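Local coordinates for probable sensor histidine kinase pdtas (Mycobacterium tuberculosis, PDB 2YKF), which probably binds c-di-GMP during nutrient starvation and autophosphorylates on histidine to signal in a two-component system, this chain being its GAF and PAS sensor region, at residues Asp22-Val27 against Gln123-Leu128; Trp45-Arg48 against Val52-Cys55; Ala86-Gly91 against Val113-Val118; Arg149-Asp154 against Asp181-Leu186. All blocks are in the same frame, centred on the assembly; numbering follows the deposited sequence.

Contact 1. Residues Asp22-Val27 against Gln123-Leu128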
loop_
_atom_site.group_PDB
_atom_site.type_symbol
_atom_site.label_atom_id
_atom_site.label_comp_id
_atom_site.label_asym_id
_atom_site.label_seq_id
_atom_site.Cartn_x
_atom_site.Cartn_y
_atom_site.Cartn_z
ATOM N N ASP A 22 -19.354 -10.864 12.670
ATOM C CA ASP A 22 -19.290 -9.999 11.467
ATOM C C ASP A 22 -18.577 -8.694 11.633
ATOM O O ASP A 22 -17.795 -8.314 10.774
ATOM C CB ASP A 22 -20.692 -9.598 11.018
ATOM C CG ASP A 22 -21.409 -10.685 10.373
ATOM O OD1 ASP A 22 -20.757 -11.708 10.005
ATOM O OD2 ASP A 22 -22.645 -10.488 10.166
ATOM N N HIS A 23 -18.915 -7.964 12.690
ATOM C CA HIS A 23 -18.278 -6.719 12.940
ATOM C C HIS A 23 -16.742 -6.872 13.113
ATOM O O HIS A 23 -15.986 -6.037 12.621
ATOM C CB HIS A 23 -18.871 -6.076 14.176
ATOM C CG HIS A 23 -18.370 -4.692 14.446
ATOM N ND1 HIS A 23 -18.712 -3.611 13.663
ATOM C CD2 HIS A 23 -17.590 -4.206 15.441
ATOM C CE1 HIS A 23 -18.179 -2.516 14.174
ATOM N NE2 HIS A 23 -17.505 -2.852 15.271
ATOM N N LEU A 24 -16.286 -7.912 13.819
ATOM C CA LEU A 24 -14.845 -8.063 13.971
ATOM C C LEU A 24 -14.219 -8.412 12.647
ATOM O O LEU A 24 -13.110 -7.953 12.361
ATOM C CB LEU A 24 -14.438 -9.093 15.056
ATOM C CG LEU A 24 -14.870 -8.625 16.473
ATOM C CD1 LEU A 24 -14.451 -9.660 17.491
ATOM C CD2 LEU A 24 -14.265 -7.316 16.825
ATOM N N HIS A 25 -14.884 -9.241 11.849
ATOM C CA HIS A 25 -14.365 -9.546 10.500
ATOM C C HIS A 25 -14.191 -8.238 9.685
ATOM O O HIS A 25 -13.176 -8.034 9.014
ATOM C CB HIS A 25 -15.304 -10.467 9.721
ATOM C CG HIS A 25 -15.169 -11.912 10.077
ATOM N ND1 HIS A 25 -14.195 -12.729 9.536
ATOM C CD2 HIS A 25 -15.943 -12.721 10.854
ATOM C CE1 HIS A 25 -14.358 -13.973 9.978
ATOM N NE2 HIS A 25 -15.408 -13.993 10.781
ATOM N N ALA A 26 -15.195 -7.390 9.749
ATOM C CA ALA A 26 -15.152 -6.025 9.131
ATOM C C ALA A 26 -14.007 -5.154 9.656
ATOM O O ALA A 26 -13.312 -4.472 8.877
ATOM C CB ALA A 26 -16.541 -5.308 9.335
ATOM N N VAL A 27 -13.775 -5.141 10.984
ATOM C CA VAL A 27 -12.624 -4.437 11.512
ATOM C C VAL A 27 -11.304 -4.886 10.859
ATOM O O VAL A 27 -10.498 -4.025 10.386
ATOM C CB VAL A 27 -12.456 -4.628 13.064
ATOM C CG1 VAL A 27 -11.099 -4.007 13.524
ATOM C CG2 VAL A 27 -13.705 -3.968 13.800
ATOM N N GLN A 123 -21.619 -3.535 23.788
ATOM C CA GLN A 123 -20.611 -4.294 24.497
ATOM C C GLN A 123 -19.199 -4.110 23.872
ATOM O O GLN A 123 -19.055 -3.884 22.663
ATOM C CB GLN A 123 -21.036 -5.775 24.762
ATOM C CG GLN A 123 -21.356 -6.649 23.550
ATOM C CD GLN A 123 -21.076 -8.182 23.757
ATOM O OE1 GLN A 123 -20.474 -8.609 24.771
ATOM N NE2 GLN A 123 -21.488 -9.002 22.760
ATOM N N VAL A 124 -18.174 -4.128 24.696
ATOM C CA VAL A 124 -16.818 -4.184 24.181
ATOM C C VAL A 124 -16.668 -5.622 23.739
ATOM O O VAL A 124 -16.656 -6.578 24.600
ATOM C CB VAL A 124 -15.787 -3.847 25.223
ATOM C CG1 VAL A 124 -14.395 -4.135 24.697
ATOM C CG2 VAL A 124 -15.917 -2.381 25.678
ATOM N N VAL A 125 -16.590 -5.819 22.415
ATOM C CA VAL A 125 -16.413 -7.176 21.854
ATOM C C VAL A 125 -14.977 -7.582 21.574
ATOM O O VAL A 125 -14.685 -8.791 21.387
ATOM C CB VAL A 125 -17.313 -7.434 20.629
ATOM C CG1 VAL A 125 -18.771 -7.293 21.008
ATOM C CG2 VAL A 125 -16.965 -6.422 19.452
ATOM N N ALA A 126 -14.082 -6.609 21.541
ATOM C CA ALA A 126 -12.665 -6.873 21.389
ATOM C C ALA A 126 -11.926 -5.688 21.884
ATOM O O ALA A 126 -12.507 -4.618 22.054
ATOM C CB ALA A 126 -12.264 -7.167 19.839
ATOM N N VAL A 127 -10.632 -5.867 22.105
ATOM C CA VAL A 127 -9.728 -4.769 22.440
ATOM C C VAL A 127 -8.480 -4.772 21.525
ATOM O O VAL A 127 -7.917 -5.820 21.263
ATOM C CB VAL A 127 -9.261 -4.892 23.905
ATOM C CG1 VAL A 127 -8.276 -3.820 24.211
ATOM C CG2 VAL A 127 -10.491 -4.741 24.818
ATOM N N LEU A 128 -8.070 -3.608 21.064
ATOM C CA LEU A 128 -6.895 -3.461 20.203
ATOM C C LEU A 128 -5.803 -3.047 21.064
ATOM O O LEU A 128 -6.006 -2.154 21.894
ATOM C CB LEU A 128 -7.136 -2.295 19.225
ATOM C CG LEU A 128 -8.348 -2.458 18.272
ATOM C CD1 LEU A 128 -8.375 -1.287 17.326
ATOM C CD2 LEU A 128 -8.206 -3.735 17.451
#
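The backbone of Val118 on the next strand is hydrogen-bonded by both Val125 and Ala126, the two residues that Leu24 of the helix touches; the carbonyl O of Ala126 takes its peptide N-H. Val125 and Ala126 both face Val118 in a classic beta bulge. The extra residue turns two successive side chains toward the helix, where a regular strand would alternate, so Leu24 finds two partners. Its CD2 rests 3.6 Å from Ala126 CB and also touches CG2 of Val125, at 3.9 Å. The other branch is held less closely, CD1 lying 4.0 Å from Val125 O. With CG beside its own backbone N (chi1 -65°) and the chain then extended, the leucine reaches out to bridge a helix and a strand whose nearest CA atoms, those of Leu24 and Ala126, are 7.8 Å apart. Alanine's small methyl admits that long side chain, while beta-branched Val125 presents a single methyl obliquely to it. No hydrogen bond crosses, and all three residues are buried. In the GAF domain, helix 18-38 covers this face of the sheet, with Leu24 continuing onto Met44 and Val46 of strand 41-47; Val124 and Val127 instead meet helix 83-90.

Contact 2. Residues Trp45-Arg48 against Val52-Cys55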
loop_
_atom_site.group_PDB
_atom_site.type_symbol
_atom_site.label_atom_id
_atom_site.label_comp_id
_atom_site.label_asym_id
_atom_site.label_seq_id
_atom_site.Cartn_x
_atom_site.Cartn_y
_atom_site.Cartn_z
ATOM N N TRP A 45 -7.621 -8.459 20.495
ATOM C CA TRP A 45 -7.775 -9.429 21.617
ATOM C C TRP A 45 -9.234 -9.652 21.902
ATOM O O TRP A 45 -10.016 -8.685 21.880
ATOM C CB TRP A 45 -7.150 -8.850 22.877
ATOM C CG TRP A 45 -5.689 -8.628 22.730
ATOM C CD1 TRP A 45 -5.059 -7.503 22.371
ATOM C CD2 TRP A 45 -4.700 -9.593 22.971
ATOM N NE1 TRP A 45 -3.689 -7.697 22.336
ATOM C CE2 TRP A 45 -3.447 -8.986 22.728
ATOM C CE3 TRP A 45 -4.741 -10.906 23.429
ATOM C CZ2 TRP A 45 -2.225 -9.673 22.910
ATOM C CZ3 TRP A 45 -3.523 -11.600 23.584
ATOM C CH2 TRP A 45 -2.300 -10.985 23.308
ATOM N N VAL A 46 -9.617 -10.921 22.095
ATOM C CA VAL A 46 -10.959 -11.276 22.587
ATOM C C VAL A 46 -10.830 -11.975 23.979
ATOM O O VAL A 46 -9.703 -12.344 24.377
ATOM C CB VAL A 46 -11.808 -12.126 21.602
ATOM C CG1 VAL A 46 -12.113 -11.302 20.256
ATOM C CG2 VAL A 46 -11.156 -13.522 21.272
ATOM N N ARG A 47 -11.964 -12.094 24.689
ATOM C CA ARG A 47 -12.000 -12.598 26.086
ATOM C C ARG A 47 -12.965 -13.737 26.092
ATOM O O ARG A 47 -14.126 -13.598 25.705
ATOM C CB ARG A 47 -12.500 -11.502 27.031
ATOM C CG ARG A 47 -12.615 -11.942 28.491
ATOM C CD ARG A 47 -13.009 -10.787 29.387
ATOM N NE ARG A 47 -14.445 -10.482 29.294
ATOM C CZ ARG A 47 -15.076 -9.582 30.073
ATOM N NH1 ARG A 47 -14.395 -8.899 30.996
ATOM N NH2 ARG A 47 -16.389 -9.365 29.940
ATOM N N ARG A 48 -12.490 -14.915 26.464
ATOM C CA ARG A 48 -13.382 -16.064 26.449
ATOM C C ARG A 48 -14.262 -16.028 27.698
ATOM O O ARG A 48 -14.092 -15.152 28.547
ATOM C CB ARG A 48 -12.584 -17.359 26.489
ATOM C CG ARG A 48 -11.190 -17.308 25.981
ATOM C CD ARG A 48 -10.382 -18.394 26.717
ATOM N NE ARG A 48 -10.058 -19.491 25.830
ATOM C CZ ARG A 48 -9.525 -20.648 26.204
ATOM N NH1 ARG A 48 -9.285 -20.909 27.482
ATOM N NH2 ARG A 48 -9.251 -21.557 25.275
ATOM N N VAL A 52 -10.020 -15.646 30.097
ATOM C CA VAL A 52 -8.705 -15.778 29.465
ATOM C C VAL A 52 -8.708 -14.933 28.127
ATOM O O VAL A 52 -9.736 -14.822 27.458
ATOM C CB VAL A 52 -8.328 -17.300 29.264
ATOM C CG1 VAL A 52 -7.281 -17.504 28.207
ATOM C CG2 VAL A 52 -7.852 -17.984 30.650
ATOM N N LEU A 53 -7.561 -14.366 27.771
ATOM C CA LEU A 53 -7.446 -13.516 26.580
ATOM C C LEU A 53 -6.761 -14.247 25.411
ATOM O O LEU A 53 -5.754 -14.911 25.615
ATOM C CB LEU A 53 -6.672 -12.248 26.919
ATOM C CG LEU A 53 -7.150 -11.484 28.133
ATOM C CD1 LEU A 53 -6.371 -10.188 28.268
ATOM C CD2 LEU A 53 -8.635 -11.225 28.108
ATOM N N VAL A 54 -7.283 -14.035 24.196
ATOM C CA VAL A 54 -6.763 -14.625 22.988
ATOM C C VAL A 54 -6.528 -13.535 21.939
ATOM O O VAL A 54 -7.441 -12.702 21.652
ATOM C CB VAL A 54 -7.797 -15.612 22.427
ATOM C CG1 VAL A 54 -7.261 -16.346 21.194
ATOM C CG2 VAL A 54 -8.231 -16.584 23.532
ATOM N N CYS A 55 -5.316 -13.500 21.381
ATOM C CA CYS A 55 -5.068 -12.595 20.212
ATOM C C CYS A 55 -5.563 -13.312 18.941
ATOM O O CYS A 55 -5.109 -14.444 18.605
ATOM C CB CYS A 55 -3.588 -12.237 20.069
ATOM S SG CYS A 55 -3.224 -11.250 18.543
#
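Trp45 and Cys55 form the tight end of this hairpin, a non-hydrogen-bonded antiparallel pair whose CA atoms approach to 4.4 Å. The cysteine CB lies over one face of the indole, 3.6 Å from the centroid of the six-membered ring and 14° off its normal, a CH-pi contact. Its SG stands farther above the same ring, 4.7 Å from that centroid, as a distant sulfur-aromatic contact. Setting CG beside the backbone N (chi1 -63°) swings the tryptophan across to the neighbouring strand, where a broad, flat ring can roof a small side chain. Beyond it, Val46 and Val54 form a hydrogen-bonded pair: Val46 N reaches Val54 O at 2.8 Å, and Val54 N returns to Val46 O at 3.0 Å.

Arg48 N bonds to Val52 O at 2.9 Å, and its side chain runs close alongside the valine, CD 3.5 Å from Val52 CB, though both are partly exposed; arginine suits the place because its methylenes shelter valine. The loose, solvent side is at Arg47, whose CB lies 4.0 Å from Leu53 CD2 while the end of its chain leads away. Three straight backbone bonds thus set the register, CH-pi packing fills the sheet face beside helix 83-90, and polar ends find partners elsewhere in the GAF domain: the indole NE1 on Thr129, the Arg48 guanidinium on Asp50 and His13.

Contact 3. Residues Ala86-Gly91 against Val113-Val118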
loop_
_atom_site.group_PDB
_atom_site.type_symbol
_atom_site.label_atom_id
_atom_site.label_comp_id
_atom_site.label_asym_id
_atom_site.label_seq_id
_atom_site.Cartn_x
_atom_site.Cartn_y
_atom_site.Cartn_z
ATOM N N ALA A 86 -7.557 -6.538 29.950
ATOM C CA ALA A 86 -8.610 -7.203 30.766
ATOM C C ALA A 86 -9.629 -6.183 31.315
ATOM O O ALA A 86 -10.862 -6.403 31.229
ATOM C CB ALA A 86 -7.953 -8.042 31.932
ATOM N N ALA A 87 -9.128 -5.074 31.852
ATOM C CA ALA A 87 -9.982 -4.010 32.417
ATOM C C ALA A 87 -10.815 -3.296 31.340
ATOM O O ALA A 87 -11.932 -2.853 31.609
ATOM C CB ALA A 87 -9.129 -2.983 33.135
ATOM N N THR A 88 -10.256 -3.148 30.129
ATOM C CA THR A 88 -11.010 -2.506 29.034
ATOM C C THR A 88 -12.211 -3.331 28.636
ATOM O O THR A 88 -13.218 -2.778 28.203
ATOM C CB THR A 88 -10.127 -2.208 27.809
ATOM O OG1 THR A 88 -8.934 -1.549 28.232
ATOM C CG2 THR A 88 -10.859 -1.249 26.820
ATOM N N PHE A 89 -12.149 -4.650 28.806
ATOM C CA PHE A 89 -13.325 -5.482 28.566
ATOM C C PHE A 89 -14.376 -5.255 29.620
ATOM O O PHE A 89 -15.566 -5.433 29.347
ATOM C CB PHE A 89 -12.962 -6.948 28.564
ATOM C CG PHE A 89 -12.365 -7.415 27.285
ATOM C CD1 PHE A 89 -13.187 -7.740 26.211
ATOM C CD2 PHE A 89 -10.982 -7.553 27.156
ATOM C CE1 PHE A 89 -12.637 -8.202 25.028
ATOM C CE2 PHE A 89 -10.402 -7.994 25.950
ATOM C CZ PHE A 89 -11.236 -8.330 24.894
ATOM N N SER A 90 -13.901 -4.817 30.802
ATOM C CA SER A 90 -14.671 -4.729 32.075
ATOM C C SER A 90 -15.381 -3.397 32.314
ATOM O O SER A 90 -16.606 -3.327 32.239
ATOM C CB SER A 90 -13.755 -5.030 33.279
ATOM O OG SER A 90 -13.860 -6.384 33.676
ATOM N N GLY A 91 -14.616 -2.359 32.645
ATOM C CA GLY A 91 -15.188 -1.057 32.904
ATOM C C GLY A 91 -15.483 -0.267 31.636
ATOM O O GLY A 91 -14.997 0.865 31.482
ATOM N N VAL A 113 2.619 0.827 24.444
ATOM C CA VAL A 113 1.285 0.240 24.126
ATOM C C VAL A 113 0.002 0.973 24.593
ATOM O O VAL A 113 -0.286 1.044 25.801
ATOM C CB VAL A 113 1.205 -1.279 24.558
ATOM C CG1 VAL A 113 -0.154 -1.874 24.245
ATOM C CG2 VAL A 113 2.261 -2.092 23.863
ATOM N N GLU A 114 -0.798 1.461 23.641
ATOM C CA GLU A 114 -2.131 1.973 23.975
ATOM C C GLU A 114 -3.222 0.945 23.699
ATOM O O GLU A 114 -3.151 0.143 22.757
ATOM C CB GLU A 114 -2.413 3.270 23.247
ATOM C CG GLU A 114 -1.305 4.303 23.431
ATOM C CD GLU A 114 -0.943 4.981 22.125
ATOM O OE1 GLU A 114 -1.880 5.485 21.451
ATOM O OE2 GLU A 114 0.268 4.969 21.746
ATOM N N VAL A 115 -4.231 0.976 24.534
ATOM C CA VAL A 115 -5.226 -0.014 24.548
ATOM C C VAL A 115 -6.513 0.720 24.267
ATOM O O VAL A 115 -6.764 1.807 24.815
ATOM C CB VAL A 115 -5.237 -0.722 25.933
ATOM C CG1 VAL A 115 -6.347 -1.721 26.058
ATOM C CG2 VAL A 115 -3.879 -1.369 26.204
ATOM N N SER A 116 -7.302 0.171 23.362
ATOM C CA SER A 116 -8.629 0.734 23.069
ATOM C C SER A 116 -9.677 -0.306 22.719
ATOM O O SER A 116 -9.391 -1.339 22.089
ATOM C CB SER A 116 -8.544 1.817 22.012
ATOM O OG SER A 116 -7.945 1.315 20.861
ATOM N N PRO A 117 -10.924 -0.019 23.079
ATOM C CA PRO A 117 -11.959 -0.971 22.839
ATOM C C PRO A 117 -12.593 -0.891 21.443
ATOM O O PRO A 117 -12.634 0.166 20.820
ATOM C CB PRO A 117 -13.026 -0.541 23.845
ATOM C CG PRO A 117 -12.869 0.969 23.837
ATOM C CD PRO A 117 -11.407 1.158 23.845
ATOM N N VAL A 118 -13.134 -2.008 21.015
ATOM C CA VAL A 118 -13.949 -2.069 19.845
ATOM C C VAL A 118 -15.339 -2.396 20.384
ATOM O O VAL A 118 -15.506 -3.455 20.991
ATOM C CB VAL A 118 -13.490 -3.212 18.937
ATOM C CG1 VAL A 118 -14.406 -3.348 17.705
ATOM C CG2 VAL A 118 -12.017 -2.994 18.475
#
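At chi1 -49° Thr88 places OG1 beside its own backbone N and carries CG2 to the side away from that N, so its two branches part toward different residues of the strand. OG1 lies 3.4 Å from CG1 of Val115, a van der Waals contact, the hydroxyl being hydrogen-bonded within the helix to Leu84 O. CG2 meets the proline ring, 3.7 Å from Pro117 CB and 3.9 Å from Pro117 CD, the two side chains crossing at about a right angle. Val115 comes from the strand and slides past the threonine in the opposite direction. Here helix 83-90 of the GAF domain packs on strand 114-120, an outermost strand of the antiparallel sheet within this chain; the two short axes approach to 8.5 Å at 33°. Threonine suits the site because it gives the strand a methyl while spending its hydroxyl on a helix carbonyl. Proline fits too: Ser116 and Val118 make the backbone bonds to strand 123-131, and the intervening residue, which has no N-H, lies between them. Ala87 O accepts both Ser90 N and Gly91 N, each at 2.9 Å, while Phe89 lays its ring against Val127 and Arg47.

Contact 4. Residues Arg149-Asp154 against Asp181-Leu186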
loop_
_atom_site.group_PDB
_atom_site.type_symbol
_atom_site.label_atom_id
_atom_site.label_comp_id
_atom_site.label_asym_id
_atom_site.label_seq_id
_atom_site.Cartn_x
_atom_site.Cartn_y
_atom_site.Cartn_z
ATOM N N ARG A 149 -1.909 10.763 11.881
ATOM C CA ARG A 149 -2.090 10.388 13.270
ATOM C C ARG A 149 -3.391 10.959 13.828
ATOM O O ARG A 149 -4.108 10.289 14.555
ATOM C CB ARG A 149 -0.883 10.843 14.081
ATOM C CG ARG A 149 0.449 10.201 13.585
ATOM C CD ARG A 149 1.639 10.685 14.393
ATOM N NE ARG A 149 2.761 9.752 14.246
ATOM C CZ ARG A 149 3.915 10.068 13.693
ATOM N NH1 ARG A 149 4.136 11.302 13.289
ATOM N NH2 ARG A 149 4.851 9.157 13.566
ATOM N N LEU A 150 -3.714 12.180 13.444
ATOM C CA LEU A 150 -5.009 12.800 13.870
ATOM C C LEU A 150 -6.214 12.039 13.333
ATOM O O LEU A 150 -7.191 11.812 14.044
ATOM C CB LEU A 150 -5.058 14.277 13.469
ATOM C CG LEU A 150 -4.194 15.218 14.378
ATOM C CD1 LEU A 150 -4.244 16.579 13.686
ATOM C CD2 LEU A 150 -4.740 15.332 15.791
ATOM N N CYS A 151 -6.144 11.611 12.081
ATOM C CA CYS A 151 -7.220 10.776 11.505
ATOM C C CYS A 151 -7.299 9.407 12.199
ATOM O O CYS A 151 -8.415 8.913 12.432
ATOM C CB CYS A 151 -6.967 10.633 9.981
ATOM S SG CYS A 151 -8.398 9.839 9.124
ATOM N N ALA A 152 -6.134 8.780 12.510
ATOM C CA ALA A 152 -6.101 7.492 13.231
ATOM C C ALA A 152 -6.854 7.648 14.575
ATOM O O ALA A 152 -7.679 6.818 14.937
ATOM C CB ALA A 152 -4.657 7.022 13.468
ATOM N N THR A 153 -6.609 8.750 15.271
ATOM C CA THR A 153 -7.333 9.000 16.524
ATOM C C THR A 153 -8.837 9.102 16.313
ATOM O O THR A 153 -9.596 8.550 17.096
ATOM C CB THR A 153 -6.816 10.267 17.178
ATOM O OG1 THR A 153 -5.450 10.056 17.491
ATOM C CG2 THR A 153 -7.579 10.559 18.537
ATOM N N ASP A 154 -9.268 9.812 15.262
ATOM C CA ASP A 154 -10.689 9.868 14.905
ATOM C C ASP A 154 -11.284 8.491 14.650
ATOM O O ASP A 154 -12.407 8.211 15.070
ATOM C CB ASP A 154 -10.901 10.727 13.652
ATOM C CG ASP A 154 -10.717 12.194 13.914
ATOM O OD1 ASP A 154 -10.864 12.581 15.097
ATOM O OD2 ASP A 154 -10.403 12.953 12.957
ATOM N N ASP A 181 -1.207 6.304 -0.845
ATOM C CA ASP A 181 -1.563 6.722 -2.211
ATOM C C ASP A 181 -2.005 8.178 -2.329
ATOM O O ASP A 181 -1.837 8.802 -3.387
ATOM C CB ASP A 181 -2.643 5.785 -2.819
ATOM C CG ASP A 181 -2.149 4.324 -2.944
ATOM O OD1 ASP A 181 -0.912 4.070 -3.094
ATOM O OD2 ASP A 181 -2.991 3.405 -2.898
ATOM N N GLY A 182 -2.689 8.703 -1.305
ATOM C CA GLY A 182 -3.176 10.088 -1.390
ATOM C C GLY A 182 -4.219 10.254 -0.260
ATOM O O GLY A 182 -5.129 9.436 -0.126
ATOM N N PHE A 183 -4.070 11.292 0.529
ATOM C CA PHE A 183 -4.921 11.445 1.717
ATOM C C PHE A 183 -5.382 12.873 1.773
ATOM O O PHE A 183 -4.534 13.801 1.612
ATOM C CB PHE A 183 -4.104 11.176 2.983
ATOM C CG PHE A 183 -4.885 11.413 4.258
ATOM C CD1 PHE A 183 -5.763 10.497 4.696
ATOM C CD2 PHE A 183 -4.787 12.630 4.935
ATOM C CE1 PHE A 183 -6.506 10.708 5.915
ATOM C CE2 PHE A 183 -5.520 12.870 6.086
ATOM C CZ PHE A 183 -6.384 11.914 6.575
ATOM N N ILE A 184 -6.692 13.075 1.998
ATOM C CA ILE A 184 -7.305 14.441 2.111
ATOM C C ILE A 184 -8.191 14.468 3.364
ATOM O O ILE A 184 -8.951 13.522 3.591
ATOM C CB ILE A 184 -8.229 14.701 0.919
ATOM C CG1 ILE A 184 -7.403 15.016 -0.335
ATOM C CG2 ILE A 184 -9.180 15.921 1.145
ATOM C CD1 ILE A 184 -8.165 14.903 -1.667
ATOM N N ARG A 185 -8.055 15.501 4.202
ATOM C CA ARG A 185 -8.949 15.657 5.335
ATOM C C ARG A 185 -9.902 16.807 5.003
ATOM O O ARG A 185 -9.453 17.894 4.637
ATOM C CB ARG A 185 -8.171 15.907 6.626
ATOM C CG ARG A 185 -9.039 16.149 7.856
ATOM C CD ARG A 185 -9.803 14.916 8.242
ATOM N NE ARG A 185 -11.132 15.272 8.740
ATOM C CZ ARG A 185 -11.397 15.626 9.991
ATOM N NH1 ARG A 185 -10.427 15.652 10.896
ATOM N NH2 ARG A 185 -12.637 15.929 10.345
ATOM N N LEU A 186 -11.217 16.534 5.087
ATOM C CA LEU A 186 -12.222 17.612 4.865
ATOM C C LEU A 186 -12.814 18.008 6.217
ATOM O O LEU A 186 -13.068 17.161 7.026
ATOM C CB LEU A 186 -13.393 17.126 4.011
ATOM C CG LEU A 186 -13.197 16.678 2.587
ATOM C CD1 LEU A 186 -14.605 16.631 1.909
ATOM C CD2 LEU A 186 -12.271 17.681 1.890
HETATM O O HOH W 1 -8.299 14.252 11.688
#
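Asp154 and Arg185 make a salt bridge in which no N-H points at the carboxylate. OD2 of Asp154 is 3.4 Å from NH1 of Arg185 but lies well out of the guanidinium plane, and the two flat groups stand 89° apart, so the attraction is between charges alone. It joins helix 143-161, which begins in the GAF region, to the first strand of the PAS-like sheet, whose antiparallel strand order 2-1-5-4-3 is that of the PAS fold. A water bridges the two groups, donating to Asp154 OD2 at 2.8 Å and accepting weakly from Arg185 NH1 at 2.7 Å. Arg185 was modelled in two conformers, so this pairing is doubtful as a permanent link. Arginine suits the place because its length spans the gap to the helix even though the chain is bent at chi2 and chi3; Leu267 of strand 258-269 touches both residues of the pair.

Deeper in, the contact is apolar. In Phe183 a chi1 of 176° sets CG on the side away from the backbone N, and the ring extends toward helix 143-161 to meet Cys151, a residue small enough to let it approach. Leu37 of helix 18-38 touches both, and the rings of Phe183 and Tyr148 meet edge-to-face. Cys151 CB is 3.7 Å from Phe183 CZ, and Cys151 SG sits at the ring's edge, 5.0 Å from the Phe183 centroid and 82° off its normal.

Overall arrangement
Contacts 1, 2 and 3 all reach the GAF sheet, with centres 11 to 12 Å apart. Strand 123-131 links the first two directly: Val127 O is 2.8 Å from Trp45 N, a probable hydrogen bond. On its other side, Leu128 N lies 2.8 Å from Ser116 O. Helices 18-38 and 83-90 meet this shared sheet on opposite faces, the one through contact 1 and the other through contact 3, whose Phe89 also reaches contact 2, its CZ 3.3 Å from Trp45 O. Contact 4 stands apart, where the GAF side meets the PAS-like domain: its centre is 22 Å from that of contact 1, 30 Å from that of contact 2 and 24 Å from that of contact 3, whose nearest atoms remain about 7 Å away.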